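Fiber (Human adenovirus 35, PDB 2QLK) is the viral fibre protein whose trimeric head domain, the part in this structure, attaches the virus to host cells and carries binding sites for the receptor CD46. Local coordinates at residues Met165-Met170 with Val175-Gln180; Tyr87-Ser90 with Leu94-Glu97; Ser156-Asn161 with Glu189-Asn194. All coordinates share one frame; numbering follows the deposited sequence.

Contact 1 (Met165-Met170 with Val175-Gln180); sequences MLNSRM and VAYAIQ
Met165 and Gln180 form an antiparallel hydrogen-bonded pair, Met165 N to Gln180 O at 2.9 Å and Gln180 N to Met165 O at 3.0 Å, and the non-hydrogen-bonded pair Leu166-Ile179 follows it toward the connecting turn. Beyond this pair the strand 157-166 ends, and Asn167 takes over the pairing in a different way. Its backbone N still reaches Ala178 O at 2.6 Å, from a position tilted well out of that carbonyl's plane. The return bond comes from a side chain: Ala178 N donates to Asn167 OD1 at 2.9 Å, in the plane of the amide. With CG beside the backbone N (chi1 -61°), the amide turns OD1 back to the backbone edge of Ala178. OD1 also lies at the edge of the Tyr177 ring, in its plane. Asn167 ND2 is held by the carbonyls of Pro125 and Tyr130, so both ends of the buried amide are satisfied. Further out, Met170 CB rests on Val175 CB at 4.0 Å, although Met170 is poorly ordered. The contact is the turn end of the hairpin 157-166/177-186. Strand 79-88 flanks it: Ala176 and Tyr177 both face Phe88 in a classic beta bulge, and Leu86 pairs with Ile179, while Tyr207 of strand 203-208 packs on Leu166 and Ile179.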
# COMPACT_ATOMS: atom_id res chain seq x y z
N MET A 165 -15.63 0.55 -0.13
CA MET A 165 -16.50 1.58 -0.68
C MET A 165 -16.72 2.64 0.38
O MET A 165 -17.11 2.33 1.52
CB MET A 165 -17.83 0.97 -1.11
CG MET A 165 -18.72 1.95 -1.86
SD MET A 165 -20.36 1.28 -2.21
CE MET A 165 -21.38 2.26 -1.05
N LEU A 166 -16.45 3.89 0.01
CA LEU A 166 -16.59 4.98 0.97
C LEU A 166 -17.90 5.74 0.80
O LEU A 166 -18.25 6.13 -0.32
CB LEU A 166 -15.39 5.94 0.84
CG LEU A 166 -14.02 5.24 0.96
CD1 LEU A 166 -12.96 6.16 0.42
CD2 LEU A 166 -13.74 4.81 2.42
N ASN A 167 -18.62 5.93 1.90
CA ASN A 167 -19.89 6.66 1.87
C ASN A 167 -20.79 6.14 0.74
O ASN A 167 -21.17 4.97 0.74
CB ASN A 167 -19.62 8.17 1.71
CG ASN A 167 -18.80 8.74 2.85
OD1 ASN A 167 -18.80 8.20 3.97
ND2 ASN A 167 -18.10 9.84 2.60
N SER A 168 -21.13 6.98 -0.22
CA SER A 168 -21.98 6.54 -1.35
C SER A 168 -23.42 6.10 -1.02
O SER A 168 -24.37 6.78 -1.40
CB SER A 168 -21.29 5.40 -2.10
OG SER A 168 -22.18 4.81 -3.04
N ARG A 169 -23.59 4.96 -0.34
CA ARG A 169 -24.93 4.48 -0.00
C ARG A 169 -25.23 4.59 1.50
O ARG A 169 -24.83 3.72 2.27
CB ARG A 169 -25.11 3.02 -0.42
CG ARG A 169 -24.51 2.62 -1.77
CD ARG A 169 -25.20 3.26 -2.96
NE ARG A 169 -24.84 4.67 -3.11
CZ ARG A 169 -25.05 5.38 -4.21
NH1 ARG A 169 -25.63 4.82 -5.27
NH2 ARG A 169 -24.69 6.65 -4.26
N MET A 170 -25.94 5.64 1.91
CA MET A 170 -26.29 5.80 3.33
C MET A 170 -27.53 4.98 3.66
O MET A 170 -28.66 5.46 3.57
CB MET A 170 -26.54 7.28 3.68
CG MET A 170 -27.51 8.02 2.77
SD MET A 170 -27.92 9.65 3.42
CE MET A 170 -26.41 10.55 3.06
N VAL A 175 -27.17 8.39 9.08
CA VAL A 175 -25.85 7.90 8.67
C VAL A 175 -25.09 9.08 8.05
O VAL A 175 -25.47 9.57 6.99
CB VAL A 175 -25.96 6.78 7.60
CG1 VAL A 175 -24.58 6.37 7.13
CG2 VAL A 175 -26.71 5.59 8.14
N ALA A 176 -24.04 9.55 8.70
CA ALA A 176 -23.25 10.65 8.18
C ALA A 176 -22.07 10.17 7.33
O ALA A 176 -21.57 10.91 6.47
CB ALA A 176 -22.72 11.48 9.33
N TYR A 177 -21.62 8.93 7.57
CA TYR A 177 -20.48 8.34 6.84
C TYR A 177 -20.64 6.83 6.73
O TYR A 177 -21.37 6.23 7.51
CB TYR A 177 -19.18 8.63 7.58
CG TYR A 177 -18.97 10.08 7.86
CD1 TYR A 177 -18.53 10.94 6.86
CD2 TYR A 177 -19.26 10.62 9.11
CE1 TYR A 177 -18.37 12.29 7.09
CE2 TYR A 177 -19.11 11.98 9.36
CZ TYR A 177 -18.66 12.81 8.35
OH TYR A 177 -18.50 14.15 8.58
N ALA A 178 -19.96 6.23 5.75
CA ALA A 178 -20.02 4.78 5.57
C ALA A 178 -18.70 4.24 5.00
O ALA A 178 -18.04 4.89 4.18
CB ALA A 178 -21.18 4.40 4.63
N ILE A 179 -18.32 3.06 5.48
CA ILE A 179 -17.13 2.35 5.04
C ILE A 179 -17.59 0.91 4.94
O ILE A 179 -18.03 0.32 5.94
CB ILE A 179 -16.00 2.43 6.07
CG1 ILE A 179 -15.60 3.88 6.30
CG2 ILE A 179 -14.80 1.59 5.59
CD1 ILE A 179 -14.39 4.05 7.22
N GLN A 180 -17.53 0.37 3.72
CA GLN A 180 -17.92 -1.00 3.45
C GLN A 180 -16.72 -1.79 2.93
O GLN A 180 -16.06 -1.37 1.99
CB GLN A 180 -19.02 -1.05 2.39
CG GLN A 180 -19.54 -2.46 2.17
CD GLN A 180 -20.62 -2.54 1.09
OE1 GLN A 180 -20.33 -2.60 -0.10
NE2 GLN A 180 -21.87 -2.53 1.53

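Contact 2 (Tyr87-Ser90 with Leu94-Glu97); sequences YFDS and LLTE
Leu95 N donates to Tyr87 O at 2.7 Å, a nearly straight bond (172° at the hydrogen) that approaches the oxygen almost along the C=O axis. It accompanies a single backbone bridge, in which Phe88 and Leu94 lie 4.5 Å apart at their CA atoms. Apolar groups close around the same carbonyl: Leu94 CD1 and Leu95 CB each stand 3.4 Å from Tyr87 O. Leu94 can reach back in this way because its CG is anti to the backbone N (chi1 176°). On the Phe88 side, CE2 meets Leu94 CB at 4.1 Å, the two side chains crossing at a slant. Leu95 extends the other way, with CD2 against Asp89 OD2 at 4.0 Å and CD1 near the carbonyl carbon of Phe88.

In the next shell, Leu95 is the centre of an inverse gamma turn, which bends the chain away from the strand just after the bridge. Ser99 OG bonds to both Tyr87 N and Leu95 O, tying the two backbones together a second time. Asp89 OD1 gathers weak bonds from the backbone N atoms of Ser91, Gly92 and Asn93, which probably help to hold the intervening turn. The Phe88 ring also packs on Tyr177 and Ile179 of strand 177-186. One short, straight backbone bond with leucine carbons packed beside its acceptor is consistent with a local closure at the end of strand 79-88, where the leucines probably limit the access of water to Tyr87 O.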
# COMPACT_ATOMS: atom_id res chain seq x y z
N TYR A 87 -21.39 1.94 9.41
CA TYR A 87 -22.13 3.18 9.21
C TYR A 87 -21.82 4.08 10.40
O TYR A 87 -21.83 3.61 11.55
CB TYR A 87 -23.63 2.92 9.09
CG TYR A 87 -24.03 2.05 7.91
CD1 TYR A 87 -23.86 2.48 6.61
CD2 TYR A 87 -24.59 0.79 8.12
CE1 TYR A 87 -24.25 1.68 5.52
CE2 TYR A 87 -24.99 -0.02 7.04
CZ TYR A 87 -24.82 0.43 5.75
OH TYR A 87 -25.24 -0.35 4.68
N PHE A 88 -21.54 5.35 10.13
CA PHE A 88 -21.20 6.30 11.19
C PHE A 88 -22.13 7.51 11.22
O PHE A 88 -22.70 7.89 10.20
CB PHE A 88 -19.78 6.83 10.96
CG PHE A 88 -18.73 5.77 10.96
CD1 PHE A 88 -18.42 5.09 9.78
CD2 PHE A 88 -18.06 5.44 12.14
CE1 PHE A 88 -17.44 4.09 9.77
CE2 PHE A 88 -17.09 4.45 12.15
CZ PHE A 88 -16.78 3.78 10.95
N ASP A 89 -22.25 8.11 12.40
CA ASP A 89 -23.08 9.29 12.55
C ASP A 89 -22.20 10.52 12.35
O ASP A 89 -21.00 10.40 12.12
CB ASP A 89 -23.78 9.32 13.92
CG ASP A 89 -22.80 9.37 15.08
OD1 ASP A 89 -21.95 10.27 15.11
OD2 ASP A 89 -22.90 8.50 15.97
N SER A 90 -22.83 11.70 12.43
CA SER A 90 -22.17 12.98 12.24
C SER A 90 -20.95 13.19 13.12
O SER A 90 -19.99 13.85 12.72
CB SER A 90 -23.19 14.11 12.47
OG SER A 90 -22.61 15.38 12.24
N LEU A 94 -19.58 4.81 15.41
CA LEU A 94 -20.14 3.66 14.73
C LEU A 94 -21.57 3.35 15.15
O LEU A 94 -21.87 3.20 16.33
CB LEU A 94 -19.25 2.43 14.99
CG LEU A 94 -19.77 1.10 14.42
CD1 LEU A 94 -19.84 1.18 12.88
CD2 LEU A 94 -18.85 -0.01 14.87
N LEU A 95 -22.46 3.28 14.18
CA LEU A 95 -23.85 2.96 14.43
C LEU A 95 -23.93 1.43 14.40
O LEU A 95 -24.25 0.83 13.36
CB LEU A 95 -24.72 3.57 13.33
CG LEU A 95 -24.77 5.09 13.29
CD1 LEU A 95 -25.64 5.55 12.11
CD2 LEU A 95 -25.33 5.61 14.62
N THR A 96 -23.63 0.81 15.55
CA THR A 96 -23.59 -0.65 15.67
C THR A 96 -24.83 -1.46 15.32
O THR A 96 -24.72 -2.59 14.88
CB THR A 96 -23.15 -1.09 17.09
OG1 THR A 96 -24.10 -0.63 18.06
CG2 THR A 96 -21.77 -0.52 17.42
N GLU A 97 -26.01 -0.89 15.53
CA GLU A 97 -27.22 -1.63 15.20
C GLU A 97 -27.37 -1.85 13.70
O GLU A 97 -27.84 -2.89 13.28
CB GLU A 97 -28.45 -0.90 15.73
CG GLU A 97 -28.57 -0.87 17.25
CD GLU A 97 -29.57 0.17 17.72
OE1 GLU A 97 -30.45 0.55 16.91
OE2 GLU A 97 -29.47 0.61 18.89

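Contact 3 (Ser156-Asn161 with Glu189-Asn194); sequences SLFPLN and ESPESN
The start of strand 157-166, in the four-stranded antiparallel sheet of the knob, meets the loop that follows strand 177-186 through the aromatic ring of Phe158. Pro191 lies over one face of this ring in a CH-pi contact: its CB stands 3.5 Å from the ring centroid and only 5° off the ring normal, so the pyrrolidine carbon is centred on the six-membered ring. That position puts CB at almost the same distance from every ring atom, with Phe158 CE1 to Pro191 CB at 3.7 Å. Pro191 CA sits over the same face but displaced toward the far end of the ring, 3.5 Å from Phe158 CZ. A different approach is made by the loop backbone before the proline, where Glu189 O comes to the ring edge, near its plane, at 3.7 Å from Phe158 CE2. A carbonyl oxygen placed there faces the slightly positive rim of the ring. The CB of Phe158 points toward the loop, and with CG beside the backbone N (chi1 -83°) the ring presents a face to Pro191.

The knob domain is a beta sandwich that assembles as a trimer. Here the loop is one of the long connections between its two sheets, leading from strand 177-186 to strand 203-208. Pro191 also touches Phe75 and Leu185, and the ring of Phe158 rests on Thr151 and Ala187, while the Phe158 backbone pairs with Tyr149 of strand 142-150. Just past the proline, the buried carboxylate of Glu192 is bonded through OE1 to Ser152 OG and through OE2 to Tyr149 OH, and Leu157, next to Phe158, packs on His144 of a neighbouring subunit.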
# COMPACT_ATOMS: atom_id res chain seq x y z
N SER A 156 -0.47 -22.57 0.91
CA SER A 156 -0.41 -21.82 -0.32
C SER A 156 -1.31 -20.58 -0.20
O SER A 156 -2.21 -20.52 0.64
CB SER A 156 -0.82 -22.69 -1.51
OG SER A 156 -2.11 -23.22 -1.35
N LEU A 157 -1.03 -19.60 -1.04
CA LEU A 157 -1.75 -18.34 -1.06
C LEU A 157 -2.81 -18.23 -2.12
O LEU A 157 -2.57 -18.47 -3.31
CB LEU A 157 -0.78 -17.17 -1.22
CG LEU A 157 0.20 -16.96 -0.07
CD1 LEU A 157 1.05 -15.72 -0.34
CD2 LEU A 157 -0.57 -16.79 1.22
N PHE A 158 -4.00 -17.86 -1.69
CA PHE A 158 -5.07 -17.64 -2.64
C PHE A 158 -5.34 -16.14 -2.63
O PHE A 158 -5.56 -15.56 -1.56
CB PHE A 158 -6.33 -18.40 -2.23
CG PHE A 158 -6.35 -19.85 -2.65
CD1 PHE A 158 -5.49 -20.77 -2.07
CD2 PHE A 158 -7.26 -20.29 -3.62
CE1 PHE A 158 -5.53 -22.12 -2.43
CE2 PHE A 158 -7.31 -21.65 -3.99
CZ PHE A 158 -6.45 -22.57 -3.40
N PRO A 159 -5.31 -15.49 -3.80
CA PRO A 159 -5.58 -14.06 -3.77
C PRO A 159 -7.07 -13.80 -3.53
O PRO A 159 -7.94 -14.57 -3.94
CB PRO A 159 -5.12 -13.59 -5.16
CG PRO A 159 -5.38 -14.80 -6.02
CD PRO A 159 -4.88 -15.92 -5.14
N LEU A 160 -7.33 -12.71 -2.83
CA LEU A 160 -8.69 -12.28 -2.50
C LEU A 160 -8.81 -10.88 -3.04
O LEU A 160 -7.93 -10.03 -2.82
CB LEU A 160 -8.92 -12.27 -0.98
CG LEU A 160 -8.85 -13.61 -0.22
CD1 LEU A 160 -9.08 -13.39 1.31
CD2 LEU A 160 -9.92 -14.55 -0.78
N ASN A 161 -9.87 -10.63 -3.80
CA ASN A 161 -10.07 -9.30 -4.32
C ASN A 161 -10.69 -8.57 -3.17
O ASN A 161 -11.58 -9.11 -2.51
CB ASN A 161 -11.05 -9.32 -5.49
CG ASN A 161 -10.59 -10.25 -6.59
OD1 ASN A 161 -9.60 -9.97 -7.28
ND2 ASN A 161 -11.29 -11.36 -6.76
N GLU A 189 -10.12 -23.88 -7.84
CA GLU A 189 -10.24 -24.97 -6.89
C GLU A 189 -10.58 -24.38 -5.53
O GLU A 189 -10.38 -23.18 -5.29
CB GLU A 189 -8.93 -25.76 -6.81
CG GLU A 189 -8.95 -26.93 -5.83
CD GLU A 189 -9.90 -28.06 -6.25
OE1 GLU A 189 -9.67 -28.66 -7.33
OE2 GLU A 189 -10.86 -28.35 -5.51
N SER A 190 -11.09 -25.21 -4.63
CA SER A 190 -11.42 -24.74 -3.29
C SER A 190 -10.15 -24.70 -2.45
O SER A 190 -9.38 -25.66 -2.42
CB SER A 190 -12.47 -25.65 -2.64
OG SER A 190 -11.98 -26.96 -2.49
N PRO A 191 -9.92 -23.58 -1.75
CA PRO A 191 -8.69 -23.55 -0.94
C PRO A 191 -8.65 -24.56 0.21
O PRO A 191 -7.58 -25.02 0.58
CB PRO A 191 -8.61 -22.09 -0.47
CG PRO A 191 -9.98 -21.56 -0.61
CD PRO A 191 -10.54 -22.25 -1.83
N GLU A 192 -9.81 -24.92 0.77
CA GLU A 192 -9.82 -25.89 1.86
C GLU A 192 -10.83 -27.02 1.62
O GLU A 192 -11.82 -26.84 0.94
CB GLU A 192 -10.15 -25.21 3.18
CG GLU A 192 -9.22 -24.07 3.56
CD GLU A 192 -8.04 -24.52 4.42
OE1 GLU A 192 -7.93 -25.73 4.72
OE2 GLU A 192 -7.24 -23.64 4.79
N SER A 193 -10.55 -28.18 2.21
CA SER A 193 -11.43 -29.33 2.10
C SER A 193 -12.32 -29.40 3.34
O SER A 193 -13.36 -30.05 3.33
CB SER A 193 -10.61 -30.61 1.98
OG SER A 193 -9.70 -30.72 3.07
N ASN A 194 -11.91 -28.73 4.41
CA ASN A 194 -12.70 -28.73 5.63
C ASN A 194 -12.44 -27.50 6.50
O ASN A 194 -11.57 -26.68 6.20
CB ASN A 194 -12.44 -29.99 6.44
CG ASN A 194 -13.55 -30.28 7.44
OD1 ASN A 194 -13.43 -31.17 8.29
ND2 ASN A 194 -14.65 -29.53 7.33

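Contacts 1 and 3 use the two ends of strand 157-166 and lie on opposite sides of the chain's centre, with centres about 30 Å apart; contact 1 is nested within the loop that contact 3 closes. Contact 2 adjoins contact 1, their centres about 10 Å apart, because strands 79-88 and 177-186 are neighbours: Ala176 N and Phe88 O lie 2.6 Å apart, a probable hydrogen bond. Contact 1 is buried and rests on backbone pairing completed by an amide side chain. Partly buried contact 2 relies on one backbone bond wrapped in leucine, whereas contact 3, also partly buried, joins strand to loop by carbon-to-ring packing.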